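Side-chain contacts in xyloglucanase (Paenibacillus pabuli, PDB 2JEP), which hydrolyses xyloglucan of the plant cell wall as a glycoside hydrolase of family 5, built on a TIM barrel: residues Gly148-Thr151 with Ala152-Glu155; Lys154-Tyr157 with Lys158-Gln162; Ser193-Tyr196 with Thr197-Asn200. All blocks are in the same frame, centred on the assembly; numbering follows the deposited sequence.

Interaction 1: Gly148-Thr151 with Ala152-Glu155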
loop_
_atom_site.group_PDB
_atom_site.type_symbol
_atom_site.label_atom_id
_atom_site.label_comp_id
_atom_site.label_asym_id
_atom_site.label_seq_id
_atom_site.Cartn_x
_atom_site.Cartn_y
_atom_site.Cartn_z
ATOM N N GLY A 148 -4.039 15.299 19.736
ATOM C CA GLY A 148 -3.527 16.235 20.709
ATOM C C GLY A 148 -2.334 15.800 21.524
ATOM O O GLY A 148 -1.614 16.643 22.049
ATOM N N ASN A 149 -2.148 14.510 21.695
ATOM C CA ASN A 149 -1.067 13.982 22.552
ATOM C C ASN A 149 0.019 13.342 21.698
ATOM O O ASN A 149 0.168 12.128 21.646
ATOM C CB ASN A 149 -1.622 12.967 23.581
ATOM C CG ASN A 149 -0.622 12.643 24.721
ATOM O OD1 ASN A 149 0.603 12.850 24.593
ATOM N ND2 ASN A 149 -1.159 12.091 25.840
ATOM N N GLN A 150 0.767 14.184 21.004
ATOM C CA GLN A 150 1.814 13.689 20.099
ATOM C C GLN A 150 2.920 12.933 20.814
ATOM O O GLN A 150 3.469 12.009 20.259
ATOM C CB GLN A 150 2.398 14.806 19.239
ATOM C CG GLN A 150 1.389 15.334 18.198
ATOM C CD GLN A 150 1.033 14.311 17.142
ATOM O OE1 GLN A 150 1.912 13.570 16.660
ATOM N NE2 GLN A 150 -0.256 14.245 16.784
ATOM N N THR A 151 3.215 13.288 22.064
ATOM C CA THR A 151 4.201 12.529 22.809
ATOM C C THR A 151 3.769 11.075 22.967
ATOM O O THR A 151 4.560 10.170 22.731
ATOM C CB THR A 151 4.432 13.168 24.169
ATOM O OG1 THR A 151 4.980 14.467 23.967
ATOM C CG2 THR A 151 5.379 12.319 25.031
ATOM N N ALA A 152 2.526 10.842 23.374
ATOM C CA ALA A 152 2.047 9.481 23.553
ATOM C C ALA A 152 1.925 8.786 22.205
ATOM O O ALA A 152 2.242 7.613 22.098
ATOM C CB ALA A 152 0.710 9.461 24.302
ATOM N N ILE A 153 1.419 9.481 21.187
ATOM C CA ILE A 153 1.317 8.842 19.858
ATOM C C ILE A 153 2.697 8.365 19.389
ATOM O O ILE A 153 2.856 7.233 18.916
ATOM C CB ILE A 153 0.711 9.792 18.834
ATOM C CG1 ILE A 153 -0.770 10.077 19.180
ATOM C CG2 ILE A 153 0.846 9.247 17.418
ATOM C CD1 ILE A 153 -1.373 11.279 18.379
ATOM N N LYS A 154 3.692 9.235 19.500
ATOM C CA LYS A 154 5.026 8.908 19.025
ATOM C C LYS A 154 5.683 7.802 19.818
ATOM O O LYS A 154 6.378 6.954 19.233
ATOM C CB LYS A 154 5.908 10.152 19.030
ATOM C CG LYS A 154 5.512 11.150 17.954
ATOM C CD LYS A 154 6.278 12.458 18.115
ATOM C CE LYS A 154 5.994 13.416 17.002
ATOM N NZ LYS A 154 6.817 14.661 17.152
ATOM N N GLU A 155 5.467 7.787 21.137
ATOM C CA GLU A 155 6.033 6.719 21.929
ATOM C C GLU A 155 5.361 5.381 21.664
ATOM O O GLU A 155 6.015 4.363 21.567
ATOM C CB GLU A 155 5.948 7.086 23.420
ATOM C CG GLU A 155 6.498 6.057 24.385
ATOM C CD GLU A 155 7.980 5.833 24.326
ATOM O OE1 GLU A 155 8.710 6.704 23.802
ATOM O OE2 GLU A 155 8.423 4.760 24.863
#
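In N149 the carboxamide carbon CG stands opposite the backbone N (chi1 -166°), which swings the amide forward along the chain and over the first turn of helix 150-167, where it meets A152. N149 OD1 accepts from A152 N at 3.0 Å. This donor lies above the carbonyl plane of the amide, 56° out of it, so the bond does not follow a lone-pair direction. N149 occupies the N-cap position, and its side chain makes the capping bond to an amide of the first turn. The amide also leans on the methyl group of A152, whose CB is 3.5 Å from N149 CG.

The backbone of the same asparagine starts the main-chain ladder: N149 O accepts from I153 N at 3.0 Å, and the next rungs run from K154 N to Q150 O and from E155 N to T151 O. On the side of the helix that faces helix 193-211, Q150 folds back at its second torsion (chi2 -66°), which places its amide beside the end of I153, with Q150 NE2 3.5 Å from I153 CD1. The extended chain of K154 passes by Q150, K154 CG lying 3.2 Å from Q150 O. The amide end of Q150 has its polar partners beyond the helix turn: OE1 bonds to the hydroxyl of Y202, and NE2 to the carbonyl oxygens of L144 and G147.

With both ends of that amide engaged, its rotation should be well defined, and the chain ahead of the helix is tied to helix 193-211 through one side chain. At the exposed cap, a single asparagine serves two successive amides, A152 N through OD1 and I153 N through its backbone oxygen, so both have a protein acceptor, which probably helps to hold the start of the helix.

Interaction 2: Lys154-Tyr157 with Lys158-Gln162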
loop_
_atom_site.group_PDB
_atom_site.type_symbol
_atom_site.label_atom_id
_atom_site.label_comp_id
_atom_site.label_asym_id
_atom_site.label_seq_id
_atom_site.Cartn_x
_atom_site.Cartn_y
_atom_site.Cartn_z
ATOM N N LYS A 154 3.692 9.235 19.500
ATOM C CA LYS A 154 5.026 8.908 19.025
ATOM C C LYS A 154 5.683 7.802 19.818
ATOM O O LYS A 154 6.378 6.954 19.233
ATOM C CB LYS A 154 5.908 10.152 19.030
ATOM C CG LYS A 154 5.512 11.150 17.954
ATOM C CD LYS A 154 6.278 12.458 18.115
ATOM C CE LYS A 154 5.994 13.416 17.002
ATOM N NZ LYS A 154 6.817 14.661 17.152
ATOM N N GLU A 155 5.467 7.787 21.137
ATOM C CA GLU A 155 6.033 6.719 21.929
ATOM C C GLU A 155 5.361 5.381 21.664
ATOM O O GLU A 155 6.015 4.363 21.567
ATOM C CB GLU A 155 5.948 7.086 23.420
ATOM C CG GLU A 155 6.498 6.057 24.385
ATOM C CD GLU A 155 7.980 5.833 24.326
ATOM O OE1 GLU A 155 8.710 6.704 23.802
ATOM O OE2 GLU A 155 8.423 4.760 24.863
ATOM N N LYS A 156 4.046 5.387 21.551
ATOM C CA LYS A 156 3.306 4.182 21.207
ATOM C C LYS A 156 3.769 3.644 19.868
ATOM O O LYS A 156 4.002 2.452 19.701
ATOM C CB LYS A 156 1.819 4.501 21.181
ATOM C CG LYS A 156 0.881 3.323 20.894
ATOM C CD LYS A 156 -0.573 3.728 21.158
ATOM C CE LYS A 156 -1.568 2.644 20.842
ATOM N NZ LYS A 156 -2.938 3.058 21.295
ATOM N N TYR A 157 3.875 4.531 18.887
ATOM C CA TYR A 157 4.329 4.140 17.558
ATOM C C TYR A 157 5.728 3.513 17.576
ATOM O O TYR A 157 5.969 2.468 16.956
ATOM C CB TYR A 157 4.270 5.375 16.658
ATOM C CG TYR A 157 4.605 5.158 15.206
ATOM C CD1 TYR A 157 3.736 4.468 14.369
ATOM C CD2 TYR A 157 5.757 5.693 14.653
ATOM C CE1 TYR A 157 3.997 4.338 13.021
ATOM C CE2 TYR A 157 6.036 5.553 13.308
ATOM C CZ TYR A 157 5.157 4.878 12.481
ATOM O OH TYR A 157 5.461 4.748 11.136
ATOM N N LYS A 158 6.657 4.150 18.293
ATOM C CA LYS A 158 7.973 3.586 18.481
ATOM C C LYS A 158 7.900 2.175 19.063
ATOM O O LYS A 158 8.536 1.248 18.564
ATOM C CB LYS A 158 8.821 4.508 19.372
ATOM C CG LYS A 158 10.224 3.949 19.721
ATOM C CD LYS A 158 10.892 4.864 20.739
ATOM C CE LYS A 158 12.149 4.327 21.348
ATOM N NZ LYS A 158 12.580 5.303 22.394
ATOM N N LYS A 159 7.167 2.015 20.166
ATOM C CA LYS A 159 7.118 0.715 20.831
ATOM C C LYS A 159 6.467 -0.354 19.950
ATOM O O LYS A 159 6.904 -1.514 19.961
ATOM C CB LYS A 159 6.381 0.841 22.174
ATOM C CG LYS A 159 7.134 1.632 23.234
ATOM C CD LYS A 159 8.403 0.895 23.695
ATOM C CE LYS A 159 8.984 1.437 24.999
ATOM N NZ LYS A 159 10.127 0.542 25.410
ATOM N N VAL A 160 5.431 0.033 19.191
ATOM C CA VAL A 160 4.770 -0.892 18.282
ATOM C C VAL A 160 5.747 -1.319 17.189
ATOM O O VAL A 160 5.914 -2.516 16.951
ATOM C CB VAL A 160 3.477 -0.265 17.745
ATOM C CG1 VAL A 160 2.917 -1.050 16.551
ATOM C CG2 VAL A 160 2.468 -0.179 18.881
ATOM N N TRP A 161 6.436 -0.369 16.531
ATOM C CA TRP A 161 7.386 -0.793 15.498
ATOM C C TRP A 161 8.566 -1.564 16.054
ATOM O O TRP A 161 9.091 -2.443 15.381
ATOM C CB TRP A 161 7.852 0.371 14.608
ATOM C CG TRP A 161 6.998 0.486 13.396
ATOM C CD1 TRP A 161 6.165 1.519 13.039
ATOM C CD2 TRP A 161 6.880 -0.494 12.356
ATOM N NE1 TRP A 161 5.558 1.228 11.858
ATOM C CE2 TRP A 161 5.968 0.000 11.414
ATOM C CE3 TRP A 161 7.486 -1.730 12.116
ATOM C CZ2 TRP A 161 5.625 -0.717 10.271
ATOM C CZ3 TRP A 161 7.132 -2.428 10.987
ATOM C CH2 TRP A 161 6.201 -1.925 10.093
ATOM N N GLN A 162 8.970 -1.263 17.291
ATOM C CA GLN A 162 10.055 -2.056 17.892
ATOM C C GLN A 162 9.658 -3.525 17.902
ATOM O O GLN A 162 10.460 -4.413 17.571
ATOM C CB GLN A 162 10.318 -1.621 19.332
ATOM C CG GLN A 162 11.146 -0.403 19.554
ATOM C CD GLN A 162 11.379 -0.140 21.038
ATOM O OE1 GLN A 162 10.815 -0.814 21.886
ATOM N NE2 GLN A 162 12.209 0.848 21.347
HETATM O O HOH W 1 11.051 4.382 24.913
#
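The aromatic pair Y157 and W161, one helical turn apart, forms an offset edge-to-face stack: the edge of the indole five-membered ring is directed at the face of the phenol ring, with the planes at 84°. W161 CD1 makes the touch, 3.6 Å from Y157 CZ and displaced toward the rim of the ring. A first torsion of -176° sets the ring of Y157 alongside the tryptophan, pointing the same way. Y157 OH and W161 NE1 both bond to S179 O, just past strand 175-178, while F177 and F206 add aromatic contacts to the indole. Helix 150-167 follows the third strand of the TIM barrel, 125-128, and this face of it is applied to the barrel wall and to helix 193-211. A leucine in place of Y157 would probably leave the CD1 edge of W161 without its aromatic face and S179 O with one donor fewer.

The charged contacts lie on another side of the helix. E155, bent at chi2, carries its carboxylate forward along the helix, beside the chain of K159, where E155 OE2 is 3.4 Å from K159 CE. The ammonium groups stay beyond salt-bridge range, K158 NZ being 4.3 Å from E155 OE1. A water closes one gap by donating to E155 OE2 at 2.7 Å and accepting from K158 NZ at 3.1 Å.

Among the backbone bonds, K156 O accepts from V160 N, and V160 CG2 also rests 3.2 Å from that oxygen. W161 N donates to Y157 O at 2.9 Å.

Interaction 3: Ser193-Tyr196 with Thr197-Asn200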
loop_
_atom_site.group_PDB
_atom_site.type_symbol
_atom_site.label_atom_id
_atom_site.label_comp_id
_atom_site.label_asym_id
_atom_site.label_seq_id
_atom_site.Cartn_x
_atom_site.Cartn_y
_atom_site.Cartn_z
ATOM N N SER A 193 0.703 22.344 7.523
ATOM C CA SER A 193 2.134 22.156 7.618
ATOM C C SER A 193 2.578 21.553 8.951
ATOM O O SER A 193 3.511 20.730 8.972
ATOM C CB SER A 193 2.879 23.460 7.381
ATOM O OG SER A 193 2.402 24.478 8.230
ATOM N N ALA A 194 1.925 21.928 10.049
ATOM C CA ALA A 194 2.274 21.346 11.349
ATOM C C ALA A 194 1.945 19.857 11.378
ATOM O O ALA A 194 2.697 19.052 11.902
ATOM C CB ALA A 194 1.540 22.072 12.477
ATOM N N TYR A 195 0.799 19.489 10.811
ATOM C CA TYR A 195 0.439 18.090 10.741
ATOM C C TYR A 195 1.379 17.301 9.837
ATOM O O TYR A 195 1.700 16.147 10.124
ATOM C CB TYR A 195 -1.001 17.915 10.281
ATOM C CG TYR A 195 -2.056 18.474 11.194
ATOM C CD1 TYR A 195 -1.782 18.811 12.511
ATOM C CD2 TYR A 195 -3.345 18.677 10.731
ATOM C CE1 TYR A 195 -2.777 19.345 13.329
ATOM C CE2 TYR A 195 -4.331 19.224 11.544
ATOM C CZ TYR A 195 -4.052 19.542 12.838
ATOM O OH TYR A 195 -5.033 20.073 13.655
ATOM N N TYR A 196 1.831 17.935 8.747
ATOM C CA TYR A 196 2.808 17.295 7.872
ATOM C C TYR A 196 4.102 17.022 8.633
ATOM O O TYR A 196 4.735 15.966 8.461
ATOM C CB TYR A 196 3.057 18.110 6.585
ATOM C CG TYR A 196 3.202 17.287 5.332
ATOM C CD1 TYR A 196 3.793 16.019 5.328
ATOM C CD2 TYR A 196 2.749 17.782 4.116
ATOM C CE1 TYR A 196 3.894 15.273 4.165
ATOM C CE2 TYR A 196 2.847 17.037 2.952
ATOM C CZ TYR A 196 3.411 15.776 2.992
ATOM O OH TYR A 196 3.461 15.003 1.830
ATOM N N THR A 197 4.485 17.962 9.507
ATOM C CA THR A 197 5.660 17.744 10.356
ATOM C C THR A 197 5.490 16.516 11.253
ATOM O O THR A 197 6.396 15.726 11.391
ATOM C CB THR A 197 5.977 19.016 11.135
ATOM O OG1 THR A 197 6.354 19.993 10.174
ATOM C CG2 THR A 197 7.093 18.800 12.167
ATOM N N ASN A 198 4.306 16.327 11.821
ATOM C CA ASN A 198 4.055 15.108 12.602
ATOM C C ASN A 198 4.221 13.857 11.742
ATOM O O ASN A 198 4.820 12.903 12.156
ATOM C CB ASN A 198 2.677 15.158 13.286
ATOM C CG ASN A 198 2.592 16.230 14.358
ATOM O OD1 ASN A 198 3.622 16.649 14.925
ATOM N ND2 ASN A 198 1.377 16.680 14.643
ATOM N N LEU A 199 3.645 13.886 10.544
ATOM C CA LEU A 199 3.776 12.757 9.615
ATOM C C LEU A 199 5.256 12.442 9.373
ATOM O O LEU A 199 5.691 11.293 9.445
ATOM C CB LEU A 199 3.043 13.080 8.297
ATOM C CG LEU A 199 2.901 11.971 7.259
ATOM C CD1 LEU A 199 1.783 12.332 6.285
ATOM C CD2 LEU A 199 4.200 11.709 6.501
ATOM N N ASN A 200 6.028 13.477 9.052
ATOM C CA ASN A 200 7.456 13.296 8.799
ATOM C C ASN A 200 8.161 12.739 10.033
ATOM O O ASN A 200 9.066 11.907 9.929
ATOM C CB ASN A 200 8.114 14.611 8.375
ATOM C CG ASN A 200 7.639 15.140 7.033
ATOM O OD1 ASN A 200 7.421 14.376 6.080
ATOM N ND2 ASN A 200 7.561 16.475 6.922
#
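S193 meets T197 at the start of helix 193-211, the helix that follows the fourth strand of the TIM barrel. S193 O takes two donors from T197, the backbone N at 3.0 Å and the hydroxyl OG1 at 3.2 Å, which reach it from opposite faces of its carbonyl plane. The hydroxyl can do so because OG1 sits beside the threonine's own backbone N (chi1 -65°), directed back toward the preceding turn.

A194 O accepts from N198 N, and N198 ND2 is hydrogen-bonded to V145 O. Y195 O continues the ladder to L199 N; the ring of Y195 packs on D185 and W227. Y196 is buried, its ring lying alongside L199, whose CD1 is 4.2 Å from Y196 CE1. Y196 OH bonds to Y233 O and W227 N, tying the helix to the region after the fifth strand.

N200 crosses that ring obliquely, the amide and phenol planes 22° apart. Both ends of the amide are held by backbone, ND2 by G239 O and OD1 by T241 N, and N200 OD1 comes to 4.1 Å from Y196 CD1.

In the fold
Interactions 1 and 2 are successive turns of helix 150-167, sharing K154 and E155, with centres 10 Å apart. Interaction 3 lies on the neighbouring helix, 193-211, its centre 13 Å from that of interaction 1 and 17 Å from that of interaction 2. Interactions 1 and 3 touch directly, Q150 CD lying 3.5 Å from N198 ND2 in a packing contact; nothing touches between 2 and 3, whose nearest atoms are about 4 Å apart. The three contacts thus belong to two adjacent helices on the outer layer of the eight-stranded barrel, their centres about 20 to 24 Å from the centre of the chain.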